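Local coordinates for protein transcriptional regulators (LACI-FAMILY TRANSCRIPTIONAL REGULATORY PROTEIN) (Corynebacterium glutamicum, PDB 3GYB) that probably acts as a DNA-binding transcriptional regulator of the LacI family, with a periplasmic binding protein-like domain that binds magnesium, at residues T225-N230 with P261-R266. Numbering follows the deposited sequence.
With MG (magnesium ion), chain C.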
ATOM      1  N   THR A 225     -12.164   7.046  -9.289  1.00  9.68           N
ATOM      2  CA  THR A 225     -11.984   7.349 -10.708  1.00 11.81           C
ATOM      3  C   THR A 225     -10.540   7.843 -10.749  1.00 11.73           C
ATOM      4  O   THR A 225     -10.140   8.675  -9.938  1.00 11.23           O
ATOM      5  CB  THR A 225     -12.955   8.446 -11.157  1.00 11.96           C
ATOM      6  OG1 THR A 225     -14.283   7.915 -11.138  1.00 12.45           O
ATOM      7  CG2 THR A 225     -12.621   8.939 -12.564  1.00 11.94           C
ATOM      8  N   THR A 226      -9.760   7.336 -11.696  1.00 12.35           N
ATOM      9  CA  THR A 226      -8.347   7.673 -11.739  1.00 11.35           C
ATOM     10  C   THR A 226      -7.754   7.527 -13.135  1.00 12.75           C
ATOM     11  O   THR A 226      -8.353   6.922 -14.024  1.00 13.19           O
ATOM     12  CB  THR A 226      -7.594   6.722 -10.764  1.00 11.83           C
ATOM     13  OG1 THR A 226      -6.196   7.017 -10.738  1.00 11.05           O
ATOM     14  CG2 THR A 226      -7.791   5.272 -11.209  1.00 12.27           C
ATOM     15  N   ILE A 227      -6.571   8.096 -13.320  1.00 12.32           N
ATOM     16  CA  ILE A 227      -5.869   7.997 -14.593  1.00 14.26           C
ATOM     17  C   ILE A 227      -4.912   6.815 -14.493  1.00 13.30           C
ATOM     18  O   ILE A 227      -4.063   6.767 -13.603  1.00 13.23           O
ATOM     19  CB  ILE A 227      -5.038   9.264 -14.882  1.00 13.95           C
ATOM     20  CG1 ILE A 227      -5.960  10.482 -15.008  1.00 15.96           C
ATOM     21  CG2 ILE A 227      -4.188   9.051 -16.131  1.00 15.62           C
ATOM     22  CD1 ILE A 227      -7.039  10.353 -16.069  1.00 15.06           C
ATOM     23  N   ASP A 228      -5.067   5.848 -15.389  1.00 14.24           N
ATOM     24  CA  ASP A 228      -4.186   4.689 -15.413  1.00 13.98           C
ATOM     25  C   ASP A 228      -2.836   5.203 -15.917  1.00 14.36           C
ATOM     26  O   ASP A 228      -2.754   5.750 -17.018  1.00 14.27           O
ATOM     27  CB  ASP A 228      -4.745   3.641 -16.381  1.00 15.30           C
ATOM     28  CG  ASP A 228      -4.017   2.316 -16.304  1.00 17.54           C
ATOM     29  OD1 ASP A 228      -2.846   2.289 -15.877  1.00 15.57           O
ATOM     30  OD2 ASP A 228      -4.624   1.294 -16.694  1.00 19.37           O
ATOM     31  N   ASP A 229      -1.789   5.058 -15.105  1.00 12.60           N
ATOM     32  CA  ASP A 229      -0.453   5.513 -15.489  1.00 11.90           C
ATOM     33  C   ASP A 229       0.299   4.414 -16.240  1.00 12.61           C
ATOM     34  O   ASP A 229       1.513   4.507 -16.446  1.00 13.99           O
ATOM     35  CB  ASP A 229       0.349   5.935 -14.244  1.00 11.81           C
ATOM     36  CG  ASP A 229       0.624   4.772 -13.306  1.00 11.65           C
ATOM     37  OD1 ASP A 229      -0.159   3.811 -13.356  1.00 10.84           O
ATOM     38  OD2 ASP A 229       1.603   4.815 -12.524  1.00 13.44           O
ATOM     39  N   ASN A 230      -0.429   3.375 -16.638  1.00 12.20           N
ATOM     40  CA  ASN A 230       0.145   2.250 -17.366  1.00 14.52           C
ATOM     41  C   ASN A 230       1.384   1.721 -16.645  1.00 14.47           C
ATOM     42  O   ASN A 230       2.396   1.415 -17.277  1.00 15.12           O
ATOM     43  CB  ASN A 230       0.527   2.685 -18.786  1.00 17.42           C
ATOM     44  CG  ASN A 230       0.422   1.557 -19.787  1.00 19.50           C
ATOM     45  OD1 ASN A 230       0.666   0.395 -19.460  1.00 19.54           O
ATOM     46  ND2 ASN A 230       0.063   1.896 -21.023  1.00 20.02           N
ATOM     47  N   PRO A 261      -1.296   6.993 -21.045  1.00 16.03           N
ATOM     48  CA  PRO A 261      -2.162   6.825 -19.876  1.00 15.62           C
ATOM     49  C   PRO A 261      -3.603   6.784 -20.377  1.00 16.22           C
ATOM     50  O   PRO A 261      -3.869   7.072 -21.548  1.00 16.97           O
ATOM     51  CB  PRO A 261      -1.864   8.069 -19.056  1.00 14.52           C
ATOM     52  CG  PRO A 261      -1.675   9.110 -20.121  1.00 15.19           C
ATOM     53  CD  PRO A 261      -0.806   8.382 -21.138  1.00 15.70           C
ATOM     54  N   SER A 262      -4.538   6.425 -19.504  1.00 16.17           N
ATOM     55  CA  SER A 262      -5.936   6.360 -19.899  1.00 15.95           C
ATOM     56  C   SER A 262      -6.850   6.552 -18.701  1.00 14.83           C
ATOM     57  O   SER A 262      -6.464   6.293 -17.564  1.00 15.29           O
ATOM     58  CB  SER A 262      -6.235   5.018 -20.574  1.00 16.74           C
ATOM     59  OG  SER A 262      -5.858   3.931 -19.744  1.00 18.26           O
ATOM     60  N   LEU A 263      -8.061   7.024 -18.969  1.00 13.48           N
ATOM     61  CA  LEU A 263      -9.042   7.263 -17.922  1.00 13.89           C
ATOM     62  C   LEU A 263      -9.778   5.992 -17.519  1.00 14.68           C
ATOM     63  O   LEU A 263     -10.198   5.209 -18.371  1.00 14.90           O
ATOM     64  CB  LEU A 263     -10.063   8.299 -18.403  1.00 14.12           C
ATOM     65  CG  LEU A 263     -11.316   8.491 -17.541  1.00 13.63           C
ATOM     66  CD1 LEU A 263     -10.940   9.150 -16.222  1.00 14.05           C
ATOM     67  CD2 LEU A 263     -12.317   9.351 -18.293  1.00 13.88           C
ATOM     68  N   ILE A 264      -9.924   5.789 -16.212  1.00 14.42           N
ATOM     69  CA  ILE A 264     -10.663   4.646 -15.697  1.00 14.25           C
ATOM     70  C   ILE A 264     -11.759   5.272 -14.856  1.00 14.15           C
ATOM     71  O   ILE A 264     -11.494   5.843 -13.796  1.00 14.09           O
ATOM     72  CB  ILE A 264      -9.806   3.732 -14.801  1.00 15.03           C
ATOM     73  CG1 ILE A 264      -8.677   3.098 -15.622  1.00 16.84           C
ATOM     74  CG2 ILE A 264     -10.680   2.636 -14.203  1.00 14.88           C
ATOM     75  CD1 ILE A 264      -7.786   2.169 -14.816  1.00 19.14           C
ATOM     76  N   GLU A 265     -12.987   5.188 -15.346  1.00 13.17           N
ATOM     77  CA  GLU A 265     -14.112   5.766 -14.640  1.00 14.39           C
ATOM     78  C   GLU A 265     -14.689   4.820 -13.603  1.00 14.95           C
ATOM     79  O   GLU A 265     -15.050   3.676 -13.908  1.00 15.86           O
ATOM     80  CB  GLU A 265     -15.211   6.170 -15.623  1.00 16.44           C
ATOM     81  CG  GLU A 265     -14.821   7.297 -16.558  1.00 17.24           C
ATOM     82  CD  GLU A 265     -15.986   7.774 -17.399  1.00 20.33           C
ATOM     83  OE1 GLU A 265     -16.959   8.313 -16.825  1.00 21.02           O
ATOM     84  OE2 GLU A 265     -15.934   7.605 -18.636  1.00 24.20           O
ATOM     85  N   ARG A 266     -14.754   5.302 -12.369  1.00 13.69           N
ATOM     86  CA  ARG A 266     -15.327   4.522 -11.293  1.00 13.86           C
ATOM     87  C   ARG A 266     -16.442   5.340 -10.654  1.00 14.26           C
ATOM     88  O   ARG A 266     -17.285   5.879 -11.373  1.00 15.95           O
ATOM     89  CB  ARG A 266     -14.259   4.099 -10.279  1.00 12.86           C
ATOM     90  CG  ARG A 266     -13.271   3.089 -10.876  1.00 13.52           C
ATOM     91  CD  ARG A 266     -12.575   2.233  -9.824  1.00 13.43           C
ATOM     92  NE  ARG A 266     -11.688   1.256 -10.459  1.00 13.46           N
ATOM     93  CZ  ARG A 266     -10.405   1.473 -10.744  1.00 13.20           C
ATOM     94  NH1 ARG A 266      -9.834   2.635 -10.437  1.00 12.68           N
ATOM     95  NH2 ARG A 266      -9.699   0.538 -11.366  1.00 12.19           N
TER
HETATM   96 MG    MG C   1      -0.658   2.265 -12.000  1.00 12.59          MG
HETATM   97  O   HOH W   1     -16.560   8.549 -12.097  1.00 17.39           O
HETATM   98  O   HOH W   2      -6.815   1.132 -18.443  1.00 31.38           O
HETATM   99  O   HOH W   3      -2.022   1.526 -13.523  1.00 12.77           O
HETATM  100  O   HOH W   4       0.839   3.114 -10.607  1.00 11.69           O
HETATM  101  O   HOH W   5      -1.403   0.640 -10.660  1.00 12.26           O
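Ile-227 and Leu-263 face each other as the non-hydrogen-bonded pair of a short antiparallel strand pairing, and this side is the tightly packed one. The CD1 of Ile-227 meets CD1 of Leu-263 at 4.1 Å. The other branch of Ile-227, CG2, lies alongside Pro-261, 3.9 Å from its CB. The two branches can do this because CG2 stands anti to the backbone N while CG1 turns beside it (chi1 -63°). Ile-108 and Ala-109 of helix 102-115 and Ile-209 of strand 207-211 pack against Ile-227 as well. Hydrogen-bonded pairs flank this one: Thr-226 with Ile-264, and Asp-228 with Ser-262. Asp-228 N reaches Ser-262 O at 2.6 Å. In the mixed sheet of this periplasmic binding protein-like fold, 258-264 is the strand that runs antiparallel to its neighbour 226-228. At one end of the pairing, Arg-266 N donates to Thr-225 OG1 at 2.9 Å, and a water joins that hydroxyl to Arg-266 O. The other face carries Thr-226, Asp-228, Ser-262 and Ile-264; Thr-226 is buried, and the wet part is the Asp-228 and Ser-262 end. There CD1 of Ile-264 lies 3.7 Å from CB of Asp-228, and a water bridges Asp-228 OD2 and Ser-262 OG. Ile-264 CG2 sits over the centre of one face of the Arg-266 guanidinium, while Thr-226 CG2 touches its edge, 3.4 Å from NH1. Asn-213 OD1 accepts from NH2 and Leu-224 O from NH1; Thr-226 OG1 is bonded to Asp-185 OD1 and Asn-213 N. Asp-228 OD1 closes an Asx turn by taking Asn-230 N from above its carboxylate plane. The same oxygen accepts from a water on the magnesium ion, so Asp-228 acts in the second shell. Asp-229 OD1 binds the metal directly at 2.1 Å; Asp-212 O, Ser-231 OG and three waters complete the six ligands.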